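Side-chain contacts in chitinase (Chromobacterium violaceum, PDB 4TXG), which probably hydrolyses glycosidic bonds of chitin as a family 18 glycoside hydrolase: residues Q238-Y243 against G305-D310; S578-D581 against Q587-A590; V682-T687 against I780-P785. One frame throughout, in Å; residues are numbered along the deposited sequence.

Overall arrangement
Each of the three contacts turns on one salt bridge, and the chemistry around it differs with burial. Contacts 1 and 2 both belong to the glycosyl hydrolase family 18 range, their centres about 28 Å apart. Contact 1, partly buried, joins a helix to the approach to a strand of the barrel sheet. Contact 2, buried, ties the loop leaving a neighbouring antiparallel sheet to the helix that follows it. In each, a lysine meets a carboxylate closely and has further partners. Contact 3 lies at the surface, within the Chitinase C region, across the chain's centre from contact 2, with about 44 Å between the two centres. There arginine and aspartate face each other at longer range, without a hydrogen bond.

Contact 1. Residues Q238-Y243 against G305-D310; sequences QYKRKY and GFDGVD. With CS (cesium ion), chain E.
K240 sends CG beside its own backbone N, anti to the carbonyl carbon (chi1 -75°), and its chain then bends twice before NZ arrives between the carbonyl of G305 and the carboxylate of D307. The aspartate has the same kind of first torsion, and the two side chains approach from opposite directions. K240 NZ gives one hydrogen bond to G305 O at 2.9 Å, nearly head-on to the carbonyl, with a C=O...N angle of 164°. Its salt bridge, from K240 NZ to D307 OD2, is shorter at 2.7 Å; the ammonium comes in from above the carboxylate plane, 41° out of it. D307 OD1 stays farther off and pairs with R362 instead.

These groups sit where the TIM barrel of family 18 enzymes turns from helix to strand. G305, with positive phi, is the first residue to leave helix 287-304, and strand 308-312 starts soon after; K240 lies near the end of helix 231-242, which leads into the adjacent parallel strand 247-253. The lysine therefore links two successive helix-to-strand connections at the end of the barrel where the strands begin. T248 of that adjacent strand also bonds to both groups, its OG1 to K240 NZ and its N to D307 OD2, which gives K240 NZ three partners: G305 O, D307 OD2 and T248 OG1. D307 opens the DGxDxDxE signature known from the family, and D310 falls within it.

Q238, two residues before K240 on the same helix, takes no part in the bridge. Its OE1 binds a cesium ion at 3.0 Å, while NE2 is held by the carbonyl of E222.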
loop_
_atom_site.group_PDB
_atom_site.type_symbol
_atom_site.label_atom_id
_atom_site.label_comp_id
_atom_site.label_asym_id
_atom_site.label_seq_id
_atom_site.Cartn_x
_atom_site.Cartn_y
_atom_site.Cartn_z
ATOM N N GLN A 238 -14.684 -7.539 -21.477
ATOM C CA GLN A 238 -15.680 -8.601 -21.635
ATOM C C GLN A 238 -16.163 -9.202 -20.317
ATOM O O GLN A 238 -17.360 -9.397 -20.108
ATOM C CB GLN A 238 -15.111 -9.714 -22.494
ATOM C CG GLN A 238 -15.062 -9.405 -23.962
ATOM C CD GLN A 238 -14.685 -10.633 -24.739
ATOM O OE1 GLN A 238 -15.536 -11.467 -25.032
ATOM N NE2 GLN A 238 -13.397 -10.779 -25.041
ATOM N N TYR A 239 -15.225 -9.535 -19.440
ATOM C CA TYR A 239 -15.598 -10.210 -18.202
ATOM C C TYR A 239 -16.329 -9.269 -17.257
ATOM O O TYR A 239 -17.186 -9.706 -16.494
ATOM C CB TYR A 239 -14.373 -10.830 -17.525
ATOM C CG TYR A 239 -14.050 -12.187 -18.097
ATOM C CD1 TYR A 239 -13.277 -12.312 -19.237
ATOM C CD2 TYR A 239 -14.558 -13.345 -17.518
ATOM C CE1 TYR A 239 -13.006 -13.560 -19.784
ATOM C CE2 TYR A 239 -14.290 -14.594 -18.054
ATOM C CZ TYR A 239 -13.515 -14.695 -19.188
ATOM O OH TYR A 239 -13.251 -15.940 -19.727
ATOM N N LYS A 240 -16.019 -7.978 -17.320
ATOM C CA LYS A 240 -16.734 -7.020 -16.484
ATOM C C LYS A 240 -18.223 -6.983 -16.810
ATOM O O LYS A 240 -19.033 -6.656 -15.948
ATOM C CB LYS A 240 -16.130 -5.619 -16.614
ATOM C CG LYS A 240 -14.813 -5.487 -15.882
ATOM C CD LYS A 240 -14.644 -4.115 -15.263
ATOM C CE LYS A 240 -14.466 -3.051 -16.298
ATOM N NZ LYS A 240 -14.257 -1.717 -15.649
ATOM N N ARG A 241 -18.592 -7.333 -18.044
ATOM C CA ARG A 241 -20.009 -7.382 -18.400
ATOM C C ARG A 241 -20.734 -8.493 -17.650
ATOM O O ARG A 241 -21.910 -8.358 -17.292
ATOM C CB ARG A 241 -20.183 -7.586 -19.907
ATOM C CG ARG A 241 -19.524 -6.514 -20.745
ATOM C CD ARG A 241 -19.747 -6.823 -22.208
ATOM N NE ARG A 241 -19.064 -5.888 -23.088
ATOM C CZ ARG A 241 -18.514 -6.251 -24.240
ATOM N NH1 ARG A 241 -18.562 -7.522 -24.615
ATOM N NH2 ARG A 241 -17.913 -5.353 -25.002
ATOM N N LYS A 242 -20.022 -9.588 -17.405
ATOM C CA LYS A 242 -20.589 -10.717 -16.681
ATOM C C LYS A 242 -20.559 -10.463 -15.172
ATOM O O LYS A 242 -21.395 -10.978 -14.428
ATOM C CB LYS A 242 -19.831 -12.000 -17.042
ATOM C CG LYS A 242 -20.269 -13.247 -16.286
ATOM C CD LYS A 242 -21.720 -13.605 -16.545
ATOM C CE LYS A 242 -22.070 -14.920 -15.864
ATOM N NZ LYS A 242 -21.059 -15.971 -16.183
ATOM N N TYR A 243 -19.604 -9.648 -14.735
ATOM C CA TYR A 243 -19.455 -9.309 -13.319
ATOM C C TYR A 243 -19.425 -7.792 -13.116
ATOM O O TYR A 243 -18.374 -7.227 -12.850
ATOM C CB TYR A 243 -18.172 -9.940 -12.767
ATOM C CG TYR A 243 -18.138 -11.435 -12.927
ATOM C CD1 TYR A 243 -18.668 -12.265 -11.942
ATOM C CD2 TYR A 243 -17.586 -12.024 -14.059
ATOM C CE1 TYR A 243 -18.649 -13.634 -12.085
ATOM C CE2 TYR A 243 -17.560 -13.396 -14.210
ATOM C CZ TYR A 243 -18.095 -14.195 -13.218
ATOM O OH TYR A 243 -18.075 -15.559 -13.362
ATOM N N GLY A 305 -12.153 1.861 -20.482
ATOM C CA GLY A 305 -13.209 1.482 -19.558
ATOM C C GLY A 305 -12.729 1.070 -18.172
ATOM O O GLY A 305 -13.408 0.312 -17.481
ATOM N N PHE A 306 -11.568 1.565 -17.755
ATOM C CA PHE A 306 -11.130 1.362 -16.374
ATOM C C PHE A 306 -11.946 2.219 -15.413
ATOM O O PHE A 306 -12.459 3.276 -15.788
ATOM C CB PHE A 306 -9.638 1.672 -16.215
ATOM C CG PHE A 306 -8.740 0.538 -16.638
ATOM C CD1 PHE A 306 -8.300 0.441 -17.948
ATOM C CD2 PHE A 306 -8.345 -0.430 -15.722
ATOM C CE1 PHE A 306 -7.481 -0.610 -18.346
ATOM C CE2 PHE A 306 -7.514 -1.478 -16.104
ATOM C CZ PHE A 306 -7.092 -1.573 -17.425
ATOM N N ASP A 307 -12.063 1.754 -14.171
ATOM C CA ASP A 307 -12.849 2.447 -13.151
ATOM C C ASP A 307 -12.009 3.342 -12.253
ATOM O O ASP A 307 -12.541 4.033 -11.385
ATOM C CB ASP A 307 -13.586 1.433 -12.279
ATOM C CG ASP A 307 -14.505 0.552 -13.083
ATOM O OD1 ASP A 307 -15.501 1.081 -13.614
ATOM O OD2 ASP A 307 -14.228 -0.658 -13.204
ATOM N N GLY A 308 -10.694 3.305 -12.427
ATOM C CA GLY A 308 -9.836 4.100 -11.572
ATOM C C GLY A 308 -8.374 3.958 -11.908
ATOM O O GLY A 308 -7.997 3.155 -12.761
ATOM N N VAL A 309 -7.560 4.751 -11.224
ATOM C CA VAL A 309 -6.106 4.712 -11.366
ATOM C C VAL A 309 -5.495 4.380 -10.013
ATOM O O VAL A 309 -5.915 4.931 -8.991
ATOM C CB VAL A 309 -5.555 6.066 -11.877
ATOM C CG1 VAL A 309 -4.040 6.037 -11.982
ATOM C CG2 VAL A 309 -6.152 6.388 -13.223
ATOM N N ASP A 310 -4.518 3.476 -10.017
ATOM C CA ASP A 310 -3.807 3.070 -8.815
ATOM C C ASP A 310 -2.370 3.570 -8.936
ATOM O O ASP A 310 -1.620 3.135 -9.804
ATOM C CB ASP A 310 -3.865 1.546 -8.663
ATOM C CG ASP A 310 -3.073 1.034 -7.475
ATOM O OD1 ASP A 310 -3.407 1.407 -6.326
ATOM O OD2 ASP A 310 -2.135 0.234 -7.704
HETATM CS CS CS E . -16.150 -13.094 -27.421
#

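Contact 2. Residues S578-D581 against Q587-A590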
loop_
_atom_site.group_PDB
_atom_site.type_symbol
_atom_site.label_atom_id
_atom_site.label_comp_id
_atom_site.label_asym_id
_atom_site.label_seq_id
_atom_site.Cartn_x
_atom_site.Cartn_y
_atom_site.Cartn_z
ATOM N N SER A 578 10.086 -17.931 3.068
ATOM C CA SER A 578 8.902 -17.366 3.703
ATOM C C SER A 578 7.675 -17.594 2.833
ATOM O O SER A 578 7.672 -17.238 1.658
ATOM C CB SER A 578 9.082 -15.866 3.962
ATOM O OG SER A 578 7.863 -15.309 4.410
ATOM N N THR A 579 6.633 -18.180 3.411
ATOM C CA THR A 579 5.444 -18.509 2.638
ATOM C C THR A 579 4.197 -17.807 3.174
ATOM O O THR A 579 4.244 -17.072 4.163
ATOM C CB THR A 579 5.203 -20.038 2.610
ATOM O OG1 THR A 579 5.064 -20.529 3.949
ATOM C CG2 THR A 579 6.379 -20.754 1.936
ATOM N N GLU A 580 3.083 -18.023 2.490
ATOM C CA GLU A 580 1.788 -17.503 2.906
ATOM C C GLU A 580 0.788 -18.567 2.490
ATOM O O GLU A 580 0.743 -18.943 1.316
ATOM C CB GLU A 580 1.494 -16.151 2.238
ATOM C CG GLU A 580 0.218 -15.454 2.708
ATOM C CD GLU A 580 0.411 -14.679 4.006
ATOM O OE1 GLU A 580 0.792 -15.284 5.029
ATOM O OE2 GLU A 580 0.190 -13.455 4.007
ATOM N N ASP A 581 0.011 -19.099 3.426
ATOM C CA ASP A 581 -0.932 -20.149 3.030
ATOM C C ASP A 581 -2.220 -20.071 3.839
ATOM O O ASP A 581 -2.518 -19.031 4.426
ATOM C CB ASP A 581 -0.284 -21.552 3.102
ATOM C CG ASP A 581 0.159 -21.971 4.505
ATOM O OD1 ASP A 581 -0.364 -21.466 5.525
ATOM O OD2 ASP A 581 1.039 -22.869 4.581
ATOM N N GLN A 587 -5.753 -16.393 9.708
ATOM C CA GLN A 587 -5.402 -15.566 10.858
ATOM C C GLN A 587 -5.471 -14.067 10.495
ATOM O O GLN A 587 -6.018 -13.266 11.247
ATOM C CB GLN A 587 -4.006 -15.960 11.388
ATOM C CG GLN A 587 -3.585 -15.203 12.647
ATOM C CD GLN A 587 -2.456 -15.862 13.438
ATOM O OE1 GLN A 587 -1.894 -16.884 13.035
ATOM N NE2 GLN A 587 -2.115 -15.261 14.582
ATOM N N LYS A 588 -4.961 -13.690 9.325
ATOM C CA LYS A 588 -5.025 -12.294 8.893
ATOM C C LYS A 588 -6.456 -11.872 8.584
ATOM O O LYS A 588 -6.856 -10.738 8.865
ATOM C CB LYS A 588 -4.135 -12.067 7.674
ATOM C CG LYS A 588 -2.650 -12.126 8.033
ATOM C CD LYS A 588 -1.765 -11.915 6.812
ATOM C CE LYS A 588 -0.287 -12.028 7.188
ATOM N NZ LYS A 588 0.608 -11.724 6.019
ATOM N N ALA A 589 -7.230 -12.796 8.020
ATOM C CA ALA A 589 -8.623 -12.517 7.695
ATOM C C ALA A 589 -9.436 -12.258 8.961
ATOM O O ALA A 589 -10.318 -11.400 8.969
ATOM C CB ALA A 589 -9.230 -13.670 6.899
ATOM N N ALA A 590 -9.146 -12.994 10.030
ATOM C CA ALA A 590 -9.841 -12.762 11.292
ATOM C C ALA A 590 -9.534 -11.359 11.803
ATOM O O ALA A 590 -10.422 -10.655 12.293
ATOM C CB ALA A 590 -9.448 -13.809 12.336
HETATM O O HOH W 1 2.445 -14.140 7.008
#
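K588 and E580 form a buried salt bridge between a barrel helix and the loop that delivers the chain to it. In family 18 chitinases of this kind, a small alpha-plus-beta domain is inserted between the last two strands of the TIM barrel. The antiparallel sheet formed by strands 466-468, 556-560, 565-570 and 575-578 is consistent with that insertion. Strand 575-578 is the last of it along the chain, residues 578-581 make the exit, and helix 582-594 leads on to the barrel strand 599-603.

Along the helix, Q587 comes first and faces the inserted sheet: its OE1 pairs with the hydroxyl of Y559 and its NE2 with the carbonyl of G561. The next residue, K588, turns towards the exit loop. Its chain is fully extended beyond CG (chi2 179°), a straight reach that carries the ammonium to the carboxylate of E580, although the CA atoms of E580 and K588 are 10.5 Å apart. E580 meets it from the opposite direction by bending at chi2 (82°). The bond from K588 NZ to E580 OE2, 2.7 Å long, uses the syn lone pair of OE2, on the side of the other oxygen, and K588 CE follows at 3.5 Å from the same OE2.

Both charges have further partners. K588 NZ also bonds to the carbonyl of A411. E580 OE1 is held by the hydroxyl of S584. S584 OG also accepts from D581 N, while D581 OD1 caps the backbone N of Q583; the start of the helix and the orientation of the carboxylate are thus coupled. Such support would probably keep both groups ionised despite their burial. A water links K588 NZ, whose hydrogen bond it accepts at 3.2 Å, with E580 OE1, 2.8 Å away.

Contact 3. Residues V682-T687 against I780-P785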
loop_
_atom_site.group_PDB
_atom_site.type_symbol
_atom_site.label_atom_id
_atom_site.label_comp_id
_atom_site.label_asym_id
_atom_site.label_seq_id
_atom_site.Cartn_x
_atom_site.Cartn_y
_atom_site.Cartn_z
ATOM N N VAL A 682 -4.088 27.675 13.450
ATOM C CA VAL A 682 -4.570 28.948 12.923
ATOM C C VAL A 682 -6.026 29.179 13.313
ATOM O O VAL A 682 -6.892 28.330 13.074
ATOM C CB VAL A 682 -4.452 29.008 11.384
ATOM C CG1 VAL A 682 -4.845 30.397 10.869
ATOM C CG2 VAL A 682 -3.046 28.644 10.942
ATOM N N ASN A 683 -6.293 30.330 13.915
ATOM C CA ASN A 683 -7.649 30.692 14.288
ATOM C C ASN A 683 -8.323 31.440 13.135
ATOM O O ASN A 683 -8.008 32.594 12.878
ATOM C CB ASN A 683 -7.627 31.533 15.570
ATOM C CG ASN A 683 -9.007 31.977 16.006
ATOM O OD1 ASN A 683 -10.015 31.517 15.473
ATOM N ND2 ASN A 683 -9.060 32.862 16.999
ATOM N N ARG A 684 -9.229 30.771 12.425
ATOM C CA ARG A 684 -9.965 31.424 11.332
ATOM C C ARG A 684 -11.394 31.778 11.733
ATOM O O ARG A 684 -12.253 32.021 10.881
ATOM C CB ARG A 684 -9.987 30.539 10.085
ATOM C CG ARG A 684 -8.606 30.151 9.576
ATOM C CD ARG A 684 -8.698 29.367 8.273
ATOM N NE ARG A 684 -7.521 28.531 8.065
ATOM C CZ ARG A 684 -7.520 27.203 8.174
ATOM N NH1 ARG A 684 -8.639 26.547 8.474
ATOM N NH2 ARG A 684 -6.401 26.529 7.970
ATOM N N SER A 685 -11.660 31.795 13.031
ATOM C CA SER A 685 -12.918 32.356 13.505
ATOM C C SER A 685 -12.763 33.868 13.647
ATOM O O SER A 685 -11.682 34.406 13.401
ATOM C CB SER A 685 -13.325 31.734 14.838
ATOM O OG SER A 685 -12.573 32.301 15.893
ATOM N N GLN A 686 -13.838 34.543 14.046
ATOM C CA GLN A 686 -13.787 35.966 14.362
ATOM C C GLN A 686 -13.746 36.180 15.876
ATOM O O GLN A 686 -14.019 37.280 16.364
ATOM C CB GLN A 686 -14.989 36.700 13.765
ATOM C CG GLN A 686 -15.119 36.567 12.260
ATOM C CD GLN A 686 -16.230 37.439 11.707
ATOM O OE1 GLN A 686 -16.601 38.449 12.309
ATOM N NE2 GLN A 686 -16.773 37.053 10.560
ATOM N N THR A 687 -13.417 35.120 16.611
ATOM C CA THR A 687 -13.316 35.187 18.069
ATOM C C THR A 687 -11.877 35.036 18.539
ATOM O O THR A 687 -11.094 34.316 17.927
ATOM C CB THR A 687 -14.134 34.079 18.764
ATOM O OG1 THR A 687 -13.430 32.835 18.670
ATOM C CG2 THR A 687 -15.480 33.917 18.131
ATOM N N ILE A 780 -13.762 20.820 14.361
ATOM C CA ILE A 780 -13.260 21.869 13.477
ATOM C C ILE A 780 -13.921 21.754 12.112
ATOM O O ILE A 780 -14.296 20.670 11.672
ATOM C CB ILE A 780 -11.716 21.851 13.342
ATOM C CG1 ILE A 780 -11.210 20.596 12.630
ATOM C CG2 ILE A 780 -11.058 21.971 14.719
ATOM C CD1 ILE A 780 -9.725 20.674 12.284
ATOM N N ARG A 781 -14.090 22.895 11.453
ATOM C CA ARG A 781 -14.794 22.934 10.178
ATOM C C ARG A 781 -14.068 22.147 9.086
ATOM O O ARG A 781 -14.705 21.652 8.158
ATOM C CB ARG A 781 -14.989 24.381 9.716
ATOM C CG ARG A 781 -15.859 25.243 10.614
ATOM C CD ARG A 781 -16.579 26.297 9.774
ATOM N NE ARG A 781 -17.575 25.680 8.906
ATOM C CZ ARG A 781 -18.070 26.241 7.808
ATOM N NH1 ARG A 781 -17.656 27.447 7.426
ATOM N NH2 ARG A 781 -18.977 25.594 7.086
ATOM N N ASP A 782 -12.746 22.022 9.194
ATOM C CA ASP A 782 -11.984 21.250 8.201
ATOM C C ASP A 782 -12.411 19.785 8.174
ATOM O O ASP A 782 -12.266 19.110 7.148
ATOM C CB ASP A 782 -10.479 21.337 8.470
ATOM C CG ASP A 782 -9.885 22.665 8.046
ATOM O OD1 ASP A 782 -10.529 23.371 7.243
ATOM O OD2 ASP A 782 -8.777 23.002 8.517
ATOM N N GLU A 783 -12.935 19.297 9.297
ATOM C CA GLU A 783 -13.373 17.905 9.395
ATOM C C GLU A 783 -14.881 17.766 9.465
ATOM O O GLU A 783 -15.427 16.704 9.171
ATOM C CB GLU A 783 -12.760 17.233 10.625
ATOM C CG GLU A 783 -11.250 17.140 10.565
ATOM C CD GLU A 783 -10.672 16.361 11.727
ATOM O OE1 GLU A 783 -11.012 16.686 12.887
ATOM O OE2 GLU A 783 -9.882 15.425 11.470
ATOM N N ALA A 784 -15.550 18.836 9.877
ATOM C CA ALA A 784 -16.990 18.798 10.094
ATOM C C ALA A 784 -17.652 20.023 9.462
ATOM O O ALA A 784 -18.176 20.890 10.167
ATOM C CB ALA A 784 -17.296 18.724 11.598
ATOM N N PRO A 785 -17.646 20.086 8.122
ATOM C CA PRO A 785 -18.057 21.293 7.393
ATOM C C PRO A 785 -19.556 21.591 7.434
ATOM O O PRO A 785 -19.948 22.708 7.091
ATOM C CB PRO A 785 -17.612 20.989 5.961
ATOM C CG PRO A 785 -17.689 19.506 5.862
ATOM C CD PRO A 785 -17.239 19.005 7.202
#
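The guanidinium of R684 meets the carboxylate of D782 at its edge in a long salt bridge: D782 OD2 lies in the guanidinium plane, 3.5 Å from R684 NH1, and D782 places no atom over either face. The side chains cross at about a right angle. With a single close approach, NH1 to OD2, and the two planes 47° apart, the groups do not form a paired, two-pronged bridge. A second guanidinium, that of R781, also uses its edge, giving NH2 to P785 O at 3.0 Å within its own loop, while Y789 makes a cation-pi contact with it.

The contact joins the loops that follow strands 678-683 and 776-780, which belong to two different sheets of the Chitinase C region. Beside R684 the chain is held locally. N683 OD1 forms an Asx turn with S685 N and also accepts from S685 OG at 2.7 Å; S685 OG in turn accepts from T687 N, an ST turn.

R684 NH1 has a stronger partner in the salt bridge to D658. Without a hydrogen bond, the attraction of D782 is mainly electrostatic, and at this exposed surface solvent would probably screen much of it.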